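Local coordinates for protein acyl-coenzyme A oxidase acox-1.2 (Caenorhabditis elegans, PDB 5K3J) that catalyses the FAD-dependent desaturation of ascaroside-CoA thioesters with five-carbon omega side chains, the first step of peroxisomal beta-oxidation in pheromone biosynthesis, at residues A[64-67]-A[68-72]; A[424-427]-A[428-431]; A[443-446]-A[447-450]; A[591-594]-A[595-598]. All coordinates share one frame; numbering follows the deposited sequence.

Interaction 1. Residues A[64-67]-A[68-72]; sequences LTRE and EKVTE
Thr65 and Glu68 hold each other by two reciprocal hydrogen bonds, a capping box at the start of helix 66-82. In one, Glu68 N donates to Thr65 OG1 over 3.2 Å; in the other, Thr65 N donates to Glu68 OE1, also over 3.2 Å. The second bond is nearly straight at its hydrogen (168°), yet it meets the carboxylate from above its plane. Thr65 OG1 sits between the backbone N and the carbonyl carbon (chi1 76°), and this turns the hydroxyl oxygen in toward the first turn. Glu68, extended beyond CG, reaches back across the threonine.

The backbone takes over from there. Lys69 N donates to Thr65 O, Val70 N to Arg66 O and Thr71 N to Glu67 O, the last over 3.0 Å.

Apolar contacts line one flank. Leu64 CD2 packs on the Glu68 side chain, 3.9 Å from Glu68 CB, while Leu64 CB touches Lys69 CG at 3.7 Å. The lysine chain runs back past the leucine and bends at its last torsion, and its NZ ends in a salt bridge with Glu107 and a hydrogen bond to Tyr61 O. Arg66 leaves the helix on another side for a salt bridge with Asp236, and Thr65 packs against Thr65 of the second subunit.

Chemically, the box supplies acceptors to amides that have no preceding turn to bond to. The Glu68 carboxylate, lying at the N-terminal end of the helix, would probably be stabilised in its charged form by the helix dipole.

Interaction 2. Residues A[424-427]-A[428-431]; sequences IAIG and GCTY. With 6QA (~{S}-[2-[3-[[(2~{R})-4-[[[(2~{R},3~{S},4~{R},5~{R})-5-(6-aminopurin-9-yl)-4-oxidanyl-3-phosphonooxy-oxolan-2-yl]methoxy-oxidanyl-phosphoryl]oxy-oxidanyl-phosphoryl]oxy-3,3-dimethyl-2-oxidanyl-butanoyl]amino]propanoylamino]ethyl] 5-[(2~{R},3~{R},5~{R},6~{S})-6-methyl-3,5-bis(oxidanyl)oxan-2-yl]oxypentanethioate), chain E.
Tyr431 turns back over the end of helix 418-426 and lays its ring against Gly427 and Gly428. With chi1 at 65°, the side chain is tucked over its own main chain, which brings the ring back over the glycines. One face rests on their backbone: Gly427 O lies over it, and so does Gly428 CA, near the rim. The opposite face carries the ascaroside-CoA, with Tyr431 CD1 3.7 Å from C05 of the ligand. The ring is thus sandwiched between main chain and substrate, and both Thr430 and Tyr431 also touch the flavin cofactor.

At its end, Tyr431 OH lies 2.8 Å from ligand O01. A water in the plane of the ring, at its edge, bonds to Tyr431 OH at 2.7 Å and donates to Ile424 O at 2.9 Å, linking the phenol to the main chain of helix 418-426.

Gly427 O accepts from both Thr430 N and Tyr431 N. The bond from Tyr431 N is 2.9 Å long and nearly along the C=O axis, whereas Thr430 N stands above the carbonyl plane. Farther round the turn, Ile426 CD1 meets Cys429 SG at 3.6 Å.

Tyr431 is a substrate-binding residue, and Ala432, which follows it, is changed in this structure from the predicted proton acceptor. The turn leads from helix 418-426 toward helix 435-450. Ala425 and Tyr431 lean on helix 287-315, Lys389 of helix 379-405 bonds to Gly428 O, and Thr430 packs against Gly409 of the second subunit.

Interaction 3. Residues A[443-446]-A[447-450]; sequences ARYL and VKSV. With 6QA (~{S}-[2-[3-[[(2~{R})-4-[[[(2~{R},3~{S},4~{R},5~{R})-5-(6-aminopurin-9-yl)-4-oxidanyl-3-phosphonooxy-oxolan-2-yl]methoxy-oxidanyl-phosphoryl]oxy-oxidanyl-phosphoryl]oxy-3,3-dimethyl-2-oxidanyl-butanoyl]amino]propanoylamino]ethyl] 5-[(2~{R},3~{R},5~{R},6~{S})-6-methyl-3,5-bis(oxidanyl)oxan-2-yl]oxypentanethioate), chain E.
Val447 N to Ala443 O, Lys448 N to Arg444 O and Val450 N to Leu446 O are regular i to i+4 hydrogen bonds, which carry the last turns of helix 435-450 through this stretch; the matching bond from Ser449 N to Tyr445 O is weak.

That weak bond has a companion from the side chain. Ser449 OG, lying beside its own backbone N (chi1 -85°), donates to Tyr445 O over 2.9 Å, almost in line with the carbonyl (C=O...OG angle 169°), so the buried hydroxyl is satisfied by the helix itself. The same oxygen stands over the centre of one face of the Tyr445 ring, 4.0 Å above its plane. The ring lies back over the following turn, where Lys448 CE comes within 3.7 Å of Tyr445 CD1, an oblique approach of the aliphatic chain. Val447 CG2 packs close to Ala443 O.

Arg444 points away from this packing, toward the substrate. Its chain bends at the second torsion (chi2 -137°) and passes along the 3'-phosphate of the CoA part. Arg444 NH2 lies 3.2 Å from phosphate O51, obliquely to the guanidinium plane, while its CB is 3.4 Å from O52. Trp516 makes a cation-pi contact with the same arginine, and Arg512, close by, may add to the positive potential there.

This is the phosphate end of the ascaroside-CoA pocket, where Arg444 lies beside the 3'-phosphate. It is borne on a helix whose Ala443 and Val447 side packs on helix 520-543, while Val447 and Val450 reach helix 481-507 of this acyl-CoA oxidase fold.

Interaction 4. Residues A[591-594]-A[595-598]; sequences YLYL and EKIR
Tyr593 and Lys596 are brought together by their first torsions: chi1 of -76° sets the tyrosine ring beside its backbone N, and chi1 of -137° with an extended chain beyond CG lays the lysine along it. The two run alongside each other in the same direction, one turn apart near the C-terminal end of helix 581-597, in the helical C-terminal region of the acyl-CoA oxidase. Glu595 N donates to Tyr591 O over 3.2 Å, an ordinary helical bond. Ile597 N to Tyr593 O and Arg598 N to Leu594 O continue the pattern to the end of the helix, where Arg598 is the first residue to leave helical backbone angles.

The tyrosine ring also stacks with His560 of helix 549-569. Leu594 and Ile597 face inward, both reaching Phe343 of helix 343-363, and Leu594 also touches Gln339, an FAD-binding residue. Arg598 swings off to salt bridges with Glu17 and Asp334, while Tyr591 packs on Val521 of the second subunit. Between the paired side chains the touch is aliphatic against aromatic: Lys596 CD rests 3.7 Å from Tyr593 CE1, obliquely to the ring.

In the fold
From the N terminus, the four contacts follow in series and none nests within or crosses another; each closes only a helical turn or a helix end. Interaction 1 starts helix 66-82 in the N-terminal region. Interaction 2 ends helix 418-426 close to the centre of the folded chain; the centres of interactions 1 and 2 are about 21 Å apart. The next helix, 435-450, carries interaction 3 in its last turns. Interactions 2 and 3 are about 26 Å apart between centres but touch the same ascaroside-CoA, at its sugar end and at its 3'-phosphate. Interaction 4 closes helix 581-597; interactions 3 and 4 are about 38 Å apart between centres. Interactions 1, 2 and 4 also touch the second subunit.

Interaction 1. Residues A[64-67]-A[68-72]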
# COMPACT_ATOMS: atom_id res chain seq x y z
N LEU A 64 -8.52 -17.18 -8.85
CA LEU A 64 -8.17 -18.38 -8.11
C LEU A 64 -8.30 -18.23 -6.60
O LEU A 64 -7.89 -17.22 -6.02
CB LEU A 64 -6.74 -18.81 -8.45
CG LEU A 64 -6.54 -19.27 -9.89
CD1 LEU A 64 -5.05 -19.39 -10.19
CD2 LEU A 64 -7.26 -20.59 -10.11
N THR A 65 -8.87 -19.25 -5.96
CA THR A 65 -8.92 -19.32 -4.51
C THR A 65 -7.51 -19.58 -3.99
O THR A 65 -6.60 -19.86 -4.76
CB THR A 65 -9.86 -20.44 -4.00
OG1 THR A 65 -9.23 -21.72 -4.16
CG2 THR A 65 -11.16 -20.42 -4.78
N ARG A 66 -7.34 -19.49 -2.67
CA ARG A 66 -6.02 -19.60 -2.07
C ARG A 66 -5.44 -21.00 -2.27
O ARG A 66 -4.25 -21.15 -2.55
CB ARG A 66 -6.08 -19.25 -0.58
CG ARG A 66 -4.91 -18.42 -0.09
CD ARG A 66 -3.71 -19.30 0.22
NE ARG A 66 -3.63 -19.62 1.64
CZ ARG A 66 -2.54 -20.07 2.24
NH1 ARG A 66 -1.41 -20.24 1.55
NH2 ARG A 66 -2.55 -20.34 3.54
N GLU A 67 -6.28 -22.03 -2.13
CA GLU A 67 -5.85 -23.41 -2.34
C GLU A 67 -5.57 -23.68 -3.81
O GLU A 67 -4.59 -24.34 -4.15
CB GLU A 67 -6.90 -24.39 -1.82
CG GLU A 67 -6.57 -25.86 -2.07
CD GLU A 67 -7.14 -26.79 -1.01
OE1 GLU A 67 -8.24 -26.51 -0.50
OE2 GLU A 67 -6.46 -27.79 -0.68
N GLU A 68 -6.41 -23.14 -4.69
CA GLU A 68 -6.21 -23.29 -6.13
C GLU A 68 -4.93 -22.58 -6.58
O GLU A 68 -4.35 -22.94 -7.61
CB GLU A 68 -7.41 -22.75 -6.91
CG GLU A 68 -8.70 -23.54 -6.71
CD GLU A 68 -9.90 -22.91 -7.41
OE1 GLU A 68 -9.79 -21.74 -7.83
OE2 GLU A 68 -10.94 -23.59 -7.54
N LYS A 69 -4.50 -21.58 -5.82
CA LYS A 69 -3.26 -20.86 -6.11
C LYS A 69 -2.03 -21.71 -5.77
O LYS A 69 -1.07 -21.75 -6.54
CB LYS A 69 -3.21 -19.54 -5.34
CG LYS A 69 -3.93 -18.39 -6.05
CD LYS A 69 -4.11 -17.20 -5.12
CE LYS A 69 -4.77 -16.02 -5.83
NZ LYS A 69 -3.97 -15.56 -7.01
N VAL A 70 -2.07 -22.37 -4.61
CA VAL A 70 -1.02 -23.32 -4.23
C VAL A 70 -0.92 -24.44 -5.25
O VAL A 70 0.18 -24.80 -5.69
CB VAL A 70 -1.28 -23.92 -2.83
CG1 VAL A 70 -0.21 -24.95 -2.50
CG2 VAL A 70 -1.31 -22.84 -1.78
N THR A 71 -2.08 -24.98 -5.62
CA THR A 71 -2.17 -26.02 -6.64
C THR A 71 -1.53 -25.59 -7.95
O THR A 71 -0.77 -26.34 -8.56
CB THR A 71 -3.64 -26.41 -6.91
OG1 THR A 71 -4.23 -26.95 -5.72
CG2 THR A 71 -3.71 -27.45 -8.02
N GLU A 72 -1.82 -24.36 -8.36
CA GLU A 72 -1.38 -23.86 -9.66
C GLU A 72 0.12 -23.57 -9.69
O GLU A 72 0.78 -23.78 -10.71
CB GLU A 72 -2.17 -22.61 -10.04
CG GLU A 72 -1.67 -21.86 -11.26
CD GLU A 72 -1.87 -22.62 -12.57
OE1 GLU A 72 -2.33 -23.78 -12.57
OE2 GLU A 72 -1.57 -22.02 -13.63

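Interaction 2. Residues A[424-427]-A[428-431]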
# COMPACT_ATOMS: atom_id res chain seq x y z
N ILE A 424 2.96 -8.12 -3.31
CA ILE A 424 4.16 -8.96 -3.38
C ILE A 424 5.43 -8.21 -2.96
O ILE A 424 6.11 -8.60 -2.02
CB ILE A 424 4.35 -9.53 -4.80
CG1 ILE A 424 3.33 -10.64 -5.08
CG2 ILE A 424 5.76 -10.07 -4.98
CD1 ILE A 424 3.43 -11.81 -4.12
N ALA A 425 5.72 -7.12 -3.66
CA ALA A 425 6.98 -6.40 -3.47
C ALA A 425 7.08 -5.70 -2.12
O ALA A 425 8.16 -5.66 -1.52
CB ALA A 425 7.16 -5.39 -4.59
N ILE A 426 5.96 -5.16 -1.64
CA ILE A 426 5.95 -4.38 -0.40
C ILE A 426 6.41 -5.22 0.78
O ILE A 426 6.86 -4.69 1.80
CB ILE A 426 4.55 -3.80 -0.10
CG1 ILE A 426 4.64 -2.67 0.93
CG2 ILE A 426 3.58 -4.90 0.37
CD1 ILE A 426 5.56 -1.55 0.53
N GLY A 427 6.32 -6.54 0.65
CA GLY A 427 6.87 -7.45 1.64
C GLY A 427 8.36 -7.24 1.80
O GLY A 427 8.94 -7.54 2.85
N GLY A 428 8.99 -6.70 0.76
CA GLY A 428 10.40 -6.38 0.77
C GLY A 428 10.79 -5.36 1.82
O GLY A 428 11.96 -5.23 2.18
N CYS A 429 9.79 -4.64 2.32
CA CYS A 429 9.99 -3.71 3.41
C CYS A 429 10.05 -4.43 4.76
O CYS A 429 10.26 -3.80 5.80
CB CYS A 429 8.86 -2.67 3.43
SG CYS A 429 8.87 -1.51 2.05
N THR A 430 9.85 -5.74 4.74
CA THR A 430 9.79 -6.52 5.97
C THR A 430 10.75 -7.70 5.94
O THR A 430 11.62 -7.81 6.81
CB THR A 430 8.36 -7.03 6.24
OG1 THR A 430 7.49 -5.92 6.50
CG2 THR A 430 8.36 -7.97 7.44
N TYR A 431 10.61 -8.58 4.96
CA TYR A 431 11.49 -9.74 4.86
C TYR A 431 12.91 -9.27 4.57
O TYR A 431 13.11 -8.12 4.18
CB TYR A 431 11.01 -10.75 3.80
CG TYR A 431 11.01 -10.28 2.35
CD1 TYR A 431 12.18 -9.88 1.71
CD2 TYR A 431 9.84 -10.28 1.60
CE1 TYR A 431 12.18 -9.47 0.39
CE2 TYR A 431 9.83 -9.87 0.28
CZ TYR A 431 11.00 -9.47 -0.32
OH TYR A 431 11.00 -9.06 -1.64
P26 6QA E . 22.79 -9.76 15.56
P29 6QA E . 25.14 -8.56 17.03
P50 6QA E . 28.26 -2.54 15.24
O01 6QA E . 11.98 -11.26 -3.14
C02 6QA E . 12.87 -12.26 -2.59
C03 6QA E . 12.00 -12.94 -1.52
O04 6QA E . 12.73 -13.72 -0.69
C05 6QA E . 13.43 -13.05 0.31
C06 6QA E . 12.94 -13.60 1.68
C07 6QA E . 14.13 -13.53 2.66
C08 6QA E . 13.91 -14.56 3.77
C09 6QA E . 13.89 -13.91 5.09
S10 6QA E . 15.04 -14.70 6.33
C11 6QA E . 16.16 -13.53 7.15
C12 6QA E . 15.78 -12.08 7.04
N13 6QA E . 15.81 -11.54 8.35
C14 6QA E . 16.75 -10.49 8.70
C15 6QA E . 16.75 -9.89 10.16
C16 6QA E . 18.19 -10.10 10.75
N17 6QA E . 18.68 -8.87 11.41
C18 6QA E . 19.72 -9.02 12.43
C19 6QA E . 20.26 -7.78 13.13
O20 6QA E . 19.49 -6.66 12.75
C21 6QA E . 21.75 -7.51 12.78
C22 6QA E . 22.14 -6.29 13.72
C23 6QA E . 21.87 -7.20 11.25
C24 6QA E . 22.71 -8.66 13.08
O25 6QA E . 23.21 -8.61 14.43
O27 6QA E . 21.28 -9.78 15.87
O28 6QA E . 23.68 -9.37 16.96
O30 6QA E . 26.20 -9.59 17.44
O31 6QA E . 25.45 -7.85 15.54
C32 6QA E . 25.69 -6.50 15.41
C33 6QA E . 27.25 -6.32 15.19
O34 6QA E . 27.69 -7.20 14.38
C35 6QA E . 28.20 -6.49 13.00
N36 6QA E . 27.52 -7.12 11.86
C37 6QA E . 26.22 -7.43 11.80
N38 6QA E . 25.92 -8.01 10.63
C39 6QA E . 27.07 -8.08 9.91
C40 6QA E . 28.09 -7.53 10.68
N41 6QA E . 29.36 -7.49 10.19
C42 6QA E . 29.61 -7.97 8.97
N43 6QA E . 28.65 -8.51 8.19
C44 6QA E . 27.39 -8.59 8.61
N45 6QA E . 26.35 -9.19 7.77
C46 6QA E . 27.94 -5.22 13.10
O47 6QA E . 29.17 -4.41 12.82
C48 6QA E . 27.47 -4.95 14.53
O49 6QA E . 28.41 -4.22 15.25
O51 6QA E . 27.96 -2.08 16.63
O52 6QA E . 27.13 -2.12 14.29
O53 6QA E . 29.54 -1.93 14.73
O54 6QA E . 25.05 -7.48 18.08
O55 6QA E . 23.22 -11.14 15.08
O56 6QA E . 20.13 -10.11 12.72
O57 6QA E . 17.54 -10.07 7.92
O58 6QA E . 13.12 -12.97 5.26
O59 6QA E . 10.99 -13.79 -2.14
C60 6QA E . 11.56 -14.78 -3.00
C61 6QA E . 10.37 -15.59 -3.45
C62 6QA E . 12.36 -14.11 -4.15
C63 6QA E . 13.37 -13.17 -3.64
O64 6QA E . 13.06 -15.15 -4.92
O HOH W 1 8.64 -9.56 -2.94

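Interaction 3. Residues A[443-446]-A[447-450]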
# COMPACT_ATOMS: atom_id res chain seq x y z
N ALA A 443 23.31 2.98 9.61
CA ALA A 443 23.59 4.14 10.43
C ALA A 443 24.78 3.88 11.36
O ALA A 443 25.52 4.80 11.70
CB ALA A 443 22.37 4.53 11.24
N ARG A 444 24.95 2.63 11.77
CA ARG A 444 26.08 2.24 12.60
C ARG A 444 27.38 2.30 11.80
O ARG A 444 28.43 2.65 12.33
CB ARG A 444 25.88 0.84 13.18
CG ARG A 444 24.85 0.79 14.29
CD ARG A 444 25.33 -0.09 15.43
NE ARG A 444 24.56 0.12 16.65
CZ ARG A 444 25.11 0.38 17.84
NH1 ARG A 444 24.34 0.55 18.91
NH2 ARG A 444 26.43 0.45 17.96
N TYR A 445 27.29 1.96 10.52
CA TYR A 445 28.43 2.01 9.62
C TYR A 445 28.73 3.45 9.24
O TYR A 445 29.84 3.77 8.80
CB TYR A 445 28.15 1.16 8.38
CG TYR A 445 29.01 1.43 7.16
CD1 TYR A 445 30.24 0.80 6.98
CD2 TYR A 445 28.55 2.27 6.15
CE1 TYR A 445 31.01 1.04 5.85
CE2 TYR A 445 29.31 2.51 5.02
CZ TYR A 445 30.53 1.89 4.87
OH TYR A 445 31.29 2.13 3.74
N LEU A 446 27.75 4.32 9.43
CA LEU A 446 27.91 5.75 9.16
C LEU A 446 28.54 6.45 10.36
O LEU A 446 29.35 7.36 10.20
CB LEU A 446 26.57 6.39 8.80
CG LEU A 446 25.99 6.02 7.44
CD1 LEU A 446 24.76 6.86 7.13
CD2 LEU A 446 27.05 6.16 6.34
N VAL A 447 28.15 6.03 11.57
CA VAL A 447 28.76 6.54 12.78
C VAL A 447 30.23 6.17 12.82
O VAL A 447 31.09 7.03 12.97
CB VAL A 447 28.07 6.00 14.05
CG1 VAL A 447 28.90 6.33 15.29
CG2 VAL A 447 26.67 6.57 14.17
N LYS A 448 30.51 4.88 12.64
CA LYS A 448 31.88 4.39 12.68
C LYS A 448 32.72 5.01 11.56
O LYS A 448 33.92 5.20 11.73
CB LYS A 448 31.89 2.86 12.58
CG LYS A 448 31.77 2.28 11.17
CD LYS A 448 33.15 1.90 10.63
CE LYS A 448 33.09 1.36 9.20
NZ LYS A 448 34.46 1.11 8.68
N SER A 449 32.09 5.31 10.43
CA SER A 449 32.79 5.95 9.32
C SER A 449 33.13 7.38 9.71
O SER A 449 34.26 7.83 9.50
CB SER A 449 31.97 5.91 8.04
OG SER A 449 32.15 4.69 7.34
N VAL A 450 32.16 8.09 10.26
CA VAL A 450 32.41 9.41 10.84
C VAL A 450 33.37 9.27 12.02
O VAL A 450 34.38 9.96 12.08
CB VAL A 450 31.11 10.09 11.32
CG1 VAL A 450 31.44 11.34 12.12
CG2 VAL A 450 30.24 10.44 10.13
P26 6QA E . 22.79 -9.76 15.56
P29 6QA E . 25.14 -8.56 17.03
P50 6QA E . 28.26 -2.54 15.24
O01 6QA E . 11.98 -11.26 -3.14
C02 6QA E . 12.87 -12.26 -2.59
C03 6QA E . 12.00 -12.94 -1.52
O04 6QA E . 12.73 -13.72 -0.69
C05 6QA E . 13.43 -13.05 0.31
C06 6QA E . 12.94 -13.60 1.68
C07 6QA E . 14.13 -13.53 2.66
C08 6QA E . 13.91 -14.56 3.77
C09 6QA E . 13.89 -13.91 5.09
S10 6QA E . 15.04 -14.70 6.33
C11 6QA E . 16.16 -13.53 7.15
C12 6QA E . 15.78 -12.08 7.04
N13 6QA E . 15.81 -11.54 8.35
C14 6QA E . 16.75 -10.49 8.70
C15 6QA E . 16.75 -9.89 10.16
C16 6QA E . 18.19 -10.10 10.75
N17 6QA E . 18.68 -8.87 11.41
C18 6QA E . 19.72 -9.02 12.43
C19 6QA E . 20.26 -7.78 13.13
O20 6QA E . 19.49 -6.66 12.75
C21 6QA E . 21.75 -7.51 12.78
C22 6QA E . 22.14 -6.29 13.72
C23 6QA E . 21.87 -7.20 11.25
C24 6QA E . 22.71 -8.66 13.08
O25 6QA E . 23.21 -8.61 14.43
O27 6QA E . 21.28 -9.78 15.87
O28 6QA E . 23.68 -9.37 16.96
O30 6QA E . 26.20 -9.59 17.44
O31 6QA E . 25.45 -7.85 15.54
C32 6QA E . 25.69 -6.50 15.41
C33 6QA E . 27.25 -6.32 15.19
O34 6QA E . 27.69 -7.20 14.38
C35 6QA E . 28.20 -6.49 13.00
N36 6QA E . 27.52 -7.12 11.86
C37 6QA E . 26.22 -7.43 11.80
N38 6QA E . 25.92 -8.01 10.63
C39 6QA E . 27.07 -8.08 9.91
C40 6QA E . 28.09 -7.53 10.68
N41 6QA E . 29.36 -7.49 10.19
C42 6QA E . 29.61 -7.97 8.97
N43 6QA E . 28.65 -8.51 8.19
C44 6QA E . 27.39 -8.59 8.61
N45 6QA E . 26.35 -9.19 7.77
C46 6QA E . 27.94 -5.22 13.10
O47 6QA E . 29.17 -4.41 12.82
C48 6QA E . 27.47 -4.95 14.53
O49 6QA E . 28.41 -4.22 15.25
O51 6QA E . 27.96 -2.08 16.63
O52 6QA E . 27.13 -2.12 14.29
O53 6QA E . 29.54 -1.93 14.73
O54 6QA E . 25.05 -7.48 18.08
O55 6QA E . 23.22 -11.14 15.08
O56 6QA E . 20.13 -10.11 12.72
O57 6QA E . 17.54 -10.07 7.92
O58 6QA E . 13.12 -12.97 5.26
O59 6QA E . 10.99 -13.79 -2.14
C60 6QA E . 11.56 -14.78 -3.00
C61 6QA E . 10.37 -15.59 -3.45
C62 6QA E . 12.36 -14.11 -4.15
C63 6QA E . 13.37 -13.17 -3.64
O64 6QA E . 13.06 -15.15 -4.92

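Interaction 4. Residues A[591-594]-A[595-598]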
# COMPACT_ATOMS: atom_id res chain seq x y z
N TYR A 591 9.85 19.67 -14.49
CA TYR A 591 8.72 19.69 -15.41
C TYR A 591 9.14 19.68 -16.87
O TYR A 591 8.41 19.19 -17.73
CB TYR A 591 7.85 20.91 -15.12
CG TYR A 591 7.39 20.97 -13.68
CD1 TYR A 591 6.97 19.83 -13.02
CD2 TYR A 591 7.42 22.17 -12.98
CE1 TYR A 591 6.57 19.88 -11.70
CE2 TYR A 591 7.02 22.23 -11.66
CZ TYR A 591 6.60 21.08 -11.03
OH TYR A 591 6.20 21.13 -9.71
N LEU A 592 10.32 20.22 -17.16
CA LEU A 592 10.84 20.22 -18.52
C LEU A 592 11.08 18.80 -19.02
O LEU A 592 10.79 18.48 -20.17
CB LEU A 592 12.15 21.02 -18.60
CG LEU A 592 12.83 20.99 -19.96
CD1 LEU A 592 11.97 21.69 -21.01
CD2 LEU A 592 14.23 21.60 -19.90
N TYR A 593 11.59 17.96 -18.13
CA TYR A 593 11.93 16.59 -18.50
C TYR A 593 10.76 15.63 -18.38
O TYR A 593 10.81 14.52 -18.91
CB TYR A 593 13.11 16.10 -17.66
CG TYR A 593 14.42 16.69 -18.12
CD1 TYR A 593 15.00 16.27 -19.31
CD2 TYR A 593 15.07 17.67 -17.38
CE1 TYR A 593 16.19 16.81 -19.75
CE2 TYR A 593 16.27 18.21 -17.81
CZ TYR A 593 16.82 17.77 -19.00
OH TYR A 593 18.01 18.30 -19.44
N LEU A 594 9.70 16.05 -17.69
CA LEU A 594 8.43 15.34 -17.78
C LEU A 594 7.94 15.45 -19.21
O LEU A 594 7.62 14.45 -19.85
CB LEU A 594 7.39 15.92 -16.82
CG LEU A 594 7.19 15.29 -15.44
CD1 LEU A 594 8.02 14.03 -15.27
CD2 LEU A 594 7.50 16.30 -14.35
N GLU A 595 7.89 16.68 -19.70
CA GLU A 595 7.45 16.97 -21.05
C GLU A 595 8.39 16.38 -22.09
O GLU A 595 7.97 16.00 -23.18
CB GLU A 595 7.32 18.48 -21.26
CG GLU A 595 5.92 19.02 -21.01
CD GLU A 595 5.56 19.06 -19.54
OE1 GLU A 595 4.66 18.31 -19.13
OE2 GLU A 595 6.17 19.86 -18.80
N LYS A 596 9.67 16.29 -21.74
CA LYS A 596 10.67 15.77 -22.68
C LYS A 596 10.61 14.25 -22.77
O LYS A 596 10.82 13.68 -23.85
CB LYS A 596 12.07 16.22 -22.26
CG LYS A 596 12.94 16.68 -23.43
CD LYS A 596 14.38 16.85 -23.00
CE LYS A 596 15.16 17.68 -24.00
NZ LYS A 596 16.61 17.75 -23.65
N ILE A 597 10.32 13.59 -21.65
CA ILE A 597 10.21 12.13 -21.60
C ILE A 597 8.94 11.63 -22.29
O ILE A 597 8.97 10.63 -23.01
CB ILE A 597 10.21 11.62 -20.14
CG1 ILE A 597 11.63 11.63 -19.57
CG2 ILE A 597 9.63 10.22 -20.03
CD1 ILE A 597 12.59 10.75 -20.32
N ARG A 598 7.84 12.35 -22.06
CA ARG A 598 6.49 11.98 -22.49
C ARG A 598 6.35 11.20 -23.81
O ARG A 598 5.65 10.18 -23.84
CB ARG A 598 5.62 13.25 -22.56
CG ARG A 598 4.35 13.10 -23.39
CD ARG A 598 3.32 12.22 -22.70
NE ARG A 598 2.13 12.02 -23.53
CZ ARG A 598 1.97 11.01 -24.38
NH1 ARG A 598 2.92 10.09 -24.51
NH2 ARG A 598 0.86 10.91 -25.10